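Long-range contact in IroE-like serine hydrolase (Shewanella oneidensis, PDB 3GFF), which probably hydrolyses ester bonds, as a serine hydrolase of the esterase D family with an alpha/beta-hydrolase fold: residues A[187-201]-A[220-232]. Numbering follows the deposited sequence.
Sequences VVKGDFKQKQLFMAI and NLAFADKLTKLAP
The selenium of Met199, a selenomethionine here, sits beside the ring of Phe223 in a Met-aromatic contact, with SE 4.0 Å from ring atom CD2. SE approaches obliquely, 73° off the ring normal. The same selenium also touches CD1 of Leu227 and CB of Ala224. Torsion chi3 bends the chain and brings the Met199 methyl to Asn220, where CE lies 3.5 Å from OD1. ND2 of Asn220 is hydrogen-bonded to the backbone oxygens of Thr170 and His216.

Strand 195-201 and helix 220-230 run nearly antiparallel, at 149°, with axes 9.5 Å apart. This is a strand of the central sheet packed against the helix that leads to the next parallel strand, 235-241, a beta-alpha-beta crossover. Leu197 adds its CD2 against Leu227 CD1. At the far end of the strand, Ile201 splits its branches: CG2 meets Asn220 CB at 3.7 Å and also Leu221, while CD1 reaches Ala224 CB. With Ile201 cut back to an alanine, CD1 and CG2 are gone, and a gap is likely to open beside Ala224, with Leu221 freer to turn. Ile201 also touches the putative Ser145-His247-Asp169 triad.

The C-terminal end of helix 178-189 packs on the last turns of helix 220-230. Val187 CG2 lies 3.5 Å from Leu227 CD2, and its CG1 also meets Leu230 CD2, modelled so close that the exact distance is doubtful. CG1 is anti to the backbone N (chi1 163°), which leaves CG2 to face Phe223 and Leu227. Pro232 CB meets the edge of the Phe192 ring, in its plane, 3.8 Å from CE2. Arg186 makes a cation-pi contact with that ring.

No hydrogen bond or salt bridge crosses between the segments. Helix and strand are therefore joined here by apolar packing, and their fit depends on side-chain shape.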
loop_
_atom_site.group_PDB
_atom_site.type_symbol
_atom_site.label_atom_id
_atom_site.label_comp_id
_atom_site.label_asym_id
_atom_site.label_seq_id
_atom_site.Cartn_x
_atom_site.Cartn_y
_atom_site.Cartn_z
ATOM N N VAL A 187 9.936 -10.789 28.158
ATOM C CA VAL A 187 8.774 -11.634 27.771
ATOM C C VAL A 187 8.393 -12.624 28.900
ATOM O O VAL A 187 7.251 -12.630 29.375
ATOM C CB VAL A 187 9.090 -12.370 26.422
ATOM C CG1 VAL A 187 8.157 -13.544 26.153
ATOM C CG2 VAL A 187 9.069 -11.397 25.281
ATOM N N VAL A 188 9.357 -13.419 29.355
ATOM C CA VAL A 188 9.156 -14.344 30.497
ATOM C C VAL A 188 8.618 -13.637 31.759
ATOM O O VAL A 188 7.730 -14.154 32.452
ATOM C CB VAL A 188 10.467 -15.067 30.882
ATOM C CG1 VAL A 188 10.354 -15.766 32.280
ATOM C CG2 VAL A 188 10.859 -16.062 29.798
ATOM N N LYS A 189 9.175 -12.461 32.044
ATOM C CA LYS A 189 8.751 -11.626 33.167
ATOM C C LYS A 189 7.314 -11.130 32.910
ATOM O O LYS A 189 6.565 -10.928 33.824
ATOM C CB LYS A 189 9.748 -10.472 33.336
ATOM C CG LYS A 189 9.379 -9.412 34.351
ATOM C CD LYS A 189 10.553 -8.442 34.514
ATOM C CE LYS A 189 10.385 -7.531 35.729
ATOM N NZ LYS A 189 11.736 -7.211 36.339
ATOM N N GLY A 190 6.961 -10.918 31.647
ATOM C CA GLY A 190 5.593 -10.591 31.250
ATOM C C GLY A 190 4.863 -9.520 32.024
ATOM O O GLY A 190 5.432 -8.481 32.328
ATOM N N ASP A 191 3.597 -9.794 32.347
ATOM C CA ASP A 191 2.710 -8.838 33.021
ATOM C C ASP A 191 2.785 -7.466 32.402
ATOM O O ASP A 191 3.001 -6.471 33.077
ATOM C CB ASP A 191 2.965 -8.789 34.543
ATOM C CG ASP A 191 2.617 -10.076 35.221
ATOM O OD1 ASP A 191 1.780 -10.802 34.658
ATOM O OD2 ASP A 191 3.170 -10.371 36.311
ATOM N N PHE A 192 2.583 -7.396 31.092
ATOM C CA PHE A 192 2.580 -6.091 30.424
ATOM C C PHE A 192 1.345 -5.292 30.816
ATOM O O PHE A 192 0.307 -5.855 31.145
ATOM C CB PHE A 192 2.642 -6.274 28.911
ATOM C CG PHE A 192 3.936 -6.823 28.453
ATOM C CD1 PHE A 192 5.004 -5.978 28.224
ATOM C CD2 PHE A 192 4.104 -8.172 28.281
ATOM C CE1 PHE A 192 6.219 -6.468 27.786
ATOM C CE2 PHE A 192 5.318 -8.688 27.861
ATOM C CZ PHE A 192 6.379 -7.823 27.603
ATOM N N LYS A 193 1.460 -3.968 30.776
ATOM C CA LYS A 193 0.352 -3.127 31.189
ATOM C C LYS A 193 -0.554 -2.754 30.004
ATOM O O LYS A 193 -0.583 -1.614 29.536
ATOM C CB LYS A 193 0.872 -1.924 31.992
ATOM C CG LYS A 193 1.449 -2.343 33.370
ATOM C CD LYS A 193 1.546 -1.162 34.275
ATOM C CE LYS A 193 1.961 -1.489 35.700
ATOM N NZ LYS A 193 3.342 -1.891 35.801
ATOM N N GLN A 194 -1.302 -3.764 29.555
ATOM C CA GLN A 194 -2.247 -3.679 28.424
ATOM C C GLN A 194 -1.569 -3.102 27.196
ATOM O O GLN A 194 -1.886 -1.997 26.710
ATOM C CB GLN A 194 -3.501 -2.877 28.796
ATOM C CG GLN A 194 -4.319 -3.449 29.929
ATOM C CD GLN A 194 -4.607 -4.943 29.783
ATOM O OE1 GLN A 194 -4.099 -5.750 30.569
ATOM N NE2 GLN A 194 -5.409 -5.314 28.797
ATOM N N LYS A 195 -0.598 -3.869 26.719
ATOM C CA LYS A 195 0.175 -3.495 25.569
ATOM C C LYS A 195 -0.235 -4.334 24.377
ATOM O O LYS A 195 -0.949 -5.335 24.517
ATOM C CB LYS A 195 1.660 -3.659 25.879
ATOM C CG LYS A 195 2.125 -2.870 27.110
ATOM C CD LYS A 195 2.099 -1.377 26.850
ATOM C CE LYS A 195 2.557 -0.584 28.031
ATOM N NZ LYS A 195 2.682 0.851 27.695
ATOM N N GLN A 196 0.166 -3.852 23.207
ATOM C CA GLN A 196 -0.051 -4.498 21.905
ATOM C C GLN A 196 1.214 -4.454 21.058
ATOM O O GLN A 196 1.894 -3.452 21.013
ATOM C CB GLN A 196 -1.237 -3.878 21.152
ATOM C CG GLN A 196 -2.619 -4.346 21.732
ATOM C CD GLN A 196 -3.811 -3.627 21.095
ATOM O OE1 GLN A 196 -4.206 -2.568 21.544
ATOM N NE2 GLN A 196 -4.417 -4.236 20.104
ATOM N N LEU A 197 1.515 -5.580 20.421
ATOM C CA LEU A 197 2.664 -5.743 19.554
ATOM C C LEU A 197 2.224 -6.516 18.306
ATOM O O LEU A 197 1.537 -7.539 18.400
ATOM C CB LEU A 197 3.792 -6.530 20.244
ATOM C CG LEU A 197 4.971 -6.905 19.316
ATOM C CD1 LEU A 197 5.786 -5.675 18.857
ATOM C CD2 LEU A 197 5.861 -7.912 20.000
ATOM N N PHE A 198 2.591 -5.993 17.147
ATOM C CA PHE A 198 2.391 -6.682 15.861
ATOM C C PHE A 198 3.757 -6.820 15.265
ATOM O O PHE A 198 4.507 -5.831 15.199
ATOM C CB PHE A 198 1.476 -5.882 14.917
ATOM C CG PHE A 198 1.438 -6.415 13.491
ATOM C CD1 PHE A 198 0.551 -7.416 13.131
ATOM C CD2 PHE A 198 2.278 -5.884 12.523
ATOM C CE1 PHE A 198 0.500 -7.902 11.838
ATOM C CE2 PHE A 198 2.236 -6.350 11.231
ATOM C CZ PHE A 198 1.346 -7.379 10.888
HETATM N N MSE A 199 4.123 -8.027 14.850
HETATM C CA MSE A 199 5.385 -8.243 14.125
HETATM C C MSE A 199 5.139 -8.646 12.669
HETATM O O MSE A 199 4.349 -9.567 12.388
HETATM C CB MSE A 199 6.233 -9.347 14.784
HETATM C CG MSE A 199 6.805 -8.978 16.118
HETATM SE SE MSE A 199 7.697 -10.456 16.967
HETATM C CE MSE A 199 9.066 -10.825 15.597
ATOM N N ALA A 200 5.821 -7.975 11.739
ATOM C CA ALA A 200 5.798 -8.372 10.322
ATOM C C ALA A 200 7.126 -9.077 10.169
ATOM O O ALA A 200 8.139 -8.580 10.678
ATOM C CB ALA A 200 5.729 -7.155 9.359
ATOM N N ILE A 201 7.130 -10.215 9.485
ATOM C CA ILE A 201 8.338 -10.994 9.296
ATOM C C ILE A 201 8.474 -11.314 7.811
ATOM O O ILE A 201 7.648 -12.053 7.263
ATOM C CB ILE A 201 8.330 -12.321 10.130
ATOM C CG1 ILE A 201 8.049 -12.029 11.599
ATOM C CG2 ILE A 201 9.677 -13.074 9.959
ATOM C CD1 ILE A 201 7.820 -13.277 12.510
ATOM N N ASN A 220 13.690 -13.617 13.943
ATOM C CA ASN A 220 12.312 -13.112 14.011
ATOM C C ASN A 220 11.244 -14.180 14.253
ATOM O O ASN A 220 10.367 -13.990 15.092
ATOM C CB ASN A 220 11.933 -12.291 12.765
ATOM C CG ASN A 220 12.355 -10.826 12.876
ATOM O OD1 ASN A 220 11.577 -10.004 13.336
ATOM N ND2 ASN A 220 13.578 -10.513 12.497
ATOM N N LEU A 221 11.301 -15.267 13.474
ATOM C CA LEU A 221 10.337 -16.356 13.564
ATOM C C LEU A 221 10.344 -17.077 14.922
ATOM O O LEU A 221 9.290 -17.496 15.409
ATOM C CB LEU A 221 10.610 -17.387 12.462
ATOM C CG LEU A 221 10.352 -17.015 11.004
ATOM C CD1 LEU A 221 10.954 -18.119 10.094
ATOM C CD2 LEU A 221 8.868 -16.837 10.734
ATOM N N ALA A 222 11.540 -17.251 15.488
ATOM C CA ALA A 222 11.713 -17.904 16.763
ATOM C C ALA A 222 11.237 -17.044 17.920
ATOM O O ALA A 222 10.749 -17.579 18.935
ATOM C CB ALA A 222 13.210 -18.313 16.972
ATOM N N PHE A 223 11.383 -15.725 17.787
ATOM C CA PHE A 223 10.967 -14.806 18.863
ATOM C C PHE A 223 9.439 -14.712 18.892
ATOM O O PHE A 223 8.839 -14.697 19.980
ATOM C CB PHE A 223 11.667 -13.436 18.723
ATOM C CG PHE A 223 11.365 -12.481 19.825
ATOM C CD1 PHE A 223 11.833 -12.716 21.117
ATOM C CD2 PHE A 223 10.643 -11.334 19.586
ATOM C CE1 PHE A 223 11.531 -11.849 22.151
ATOM C CE2 PHE A 223 10.352 -10.458 20.623
ATOM C CZ PHE A 223 10.811 -10.717 21.898
ATOM N N ALA A 224 8.835 -14.676 17.702
ATOM C CA ALA A 224 7.377 -14.678 17.524
ATOM C C ALA A 224 6.795 -15.975 18.107
ATOM O O ALA A 224 5.814 -15.928 18.866
ATOM C CB ALA A 224 6.991 -14.554 15.996
ATOM N N ASP A 225 7.408 -17.118 17.743
ATOM C CA ASP A 225 7.016 -18.433 18.284
ATOM C C ASP A 225 7.123 -18.414 19.798
ATOM O O ASP A 225 6.247 -18.931 20.474
ATOM C CB ASP A 225 7.857 -19.583 17.717
ATOM C CG ASP A 225 7.429 -20.002 16.305
ATOM O OD1 ASP A 225 6.445 -19.418 15.775
ATOM O OD2 ASP A 225 8.079 -20.923 15.716
ATOM N N LYS A 226 8.172 -17.781 20.329
ATOM C CA LYS A 226 8.340 -17.687 21.781
ATOM C C LYS A 226 7.247 -16.832 22.400
ATOM O O LYS A 226 6.665 -17.225 23.413
ATOM C CB LYS A 226 9.735 -17.195 22.178
ATOM C CG LYS A 226 9.951 -17.079 23.682
ATOM C CD LYS A 226 11.376 -16.684 24.032
ATOM C CE LYS A 226 12.263 -17.863 24.144
ATOM N NZ LYS A 226 11.946 -18.585 25.421
ATOM N N LEU A 227 6.940 -15.691 21.791
ATOM C CA LEU A 227 5.861 -14.833 22.290
ATOM C C LEU A 227 4.493 -15.569 22.271
ATOM O O LEU A 227 3.679 -15.433 23.188
ATOM C CB LEU A 227 5.775 -13.539 21.481
ATOM C CG LEU A 227 6.731 -12.389 21.802
ATOM C CD1 LEU A 227 6.716 -11.424 20.713
ATOM C CD2 LEU A 227 6.356 -11.692 23.102
ATOM N N THR A 228 4.252 -16.339 21.216
ATOM C CA THR A 228 2.996 -17.060 21.051
ATOM C C THR A 228 2.855 -18.152 22.095
ATOM O O THR A 228 1.829 -18.225 22.777
ATOM C CB THR A 228 2.891 -17.702 19.621
ATOM O OG1 THR A 228 2.945 -16.666 18.629
ATOM C CG2 THR A 228 1.584 -18.512 19.470
ATOM N N LYS A 229 3.900 -18.971 22.228
ATOM C CA LYS A 229 3.919 -20.071 23.161
ATOM C C LYS A 229 3.850 -19.577 24.619
ATOM O O LYS A 229 3.060 -20.106 25.413
ATOM C CB LYS A 229 5.181 -20.928 22.971
ATOM C CG LYS A 229 5.012 -22.336 23.543
ATOM C CD LYS A 229 6.318 -23.058 23.865
ATOM C CE LYS A 229 6.935 -22.525 25.165
ATOM N NZ LYS A 229 8.138 -23.305 25.567
ATOM N N LEU A 230 4.695 -18.588 24.955
ATOM C CA LEU A 230 4.750 -17.985 26.309
ATOM C C LEU A 230 3.501 -17.201 26.669
ATOM O O LEU A 230 3.118 -17.186 27.845
ATOM C CB LEU A 230 5.971 -17.084 26.506
ATOM C CG LEU A 230 7.248 -17.743 27.022
ATOM C CD1 LEU A 230 7.634 -19.100 26.353
ATOM C CD2 LEU A 230 8.355 -16.694 26.890
ATOM N N ALA A 231 2.882 -16.560 25.676
ATOM C CA ALA A 231 1.639 -15.807 25.881
ATOM C C ALA A 231 1.670 -14.918 27.128
ATOM O O ALA A 231 0.808 -15.064 27.992
ATOM C CB ALA A 231 0.449 -16.789 25.976
ATOM N N PRO A 232 2.635 -13.976 27.220
ATOM C CA PRO A 232 2.704 -13.149 28.419
ATOM C C PRO A 232 1.384 -12.456 28.702
ATOM O O PRO A 232 0.686 -12.058 27.772
ATOM C CB PRO A 232 3.795 -12.109 28.072
ATOM C CG PRO A 232 3.979 -12.182 26.627
ATOM C CD PRO A 232 3.660 -13.575 26.228
#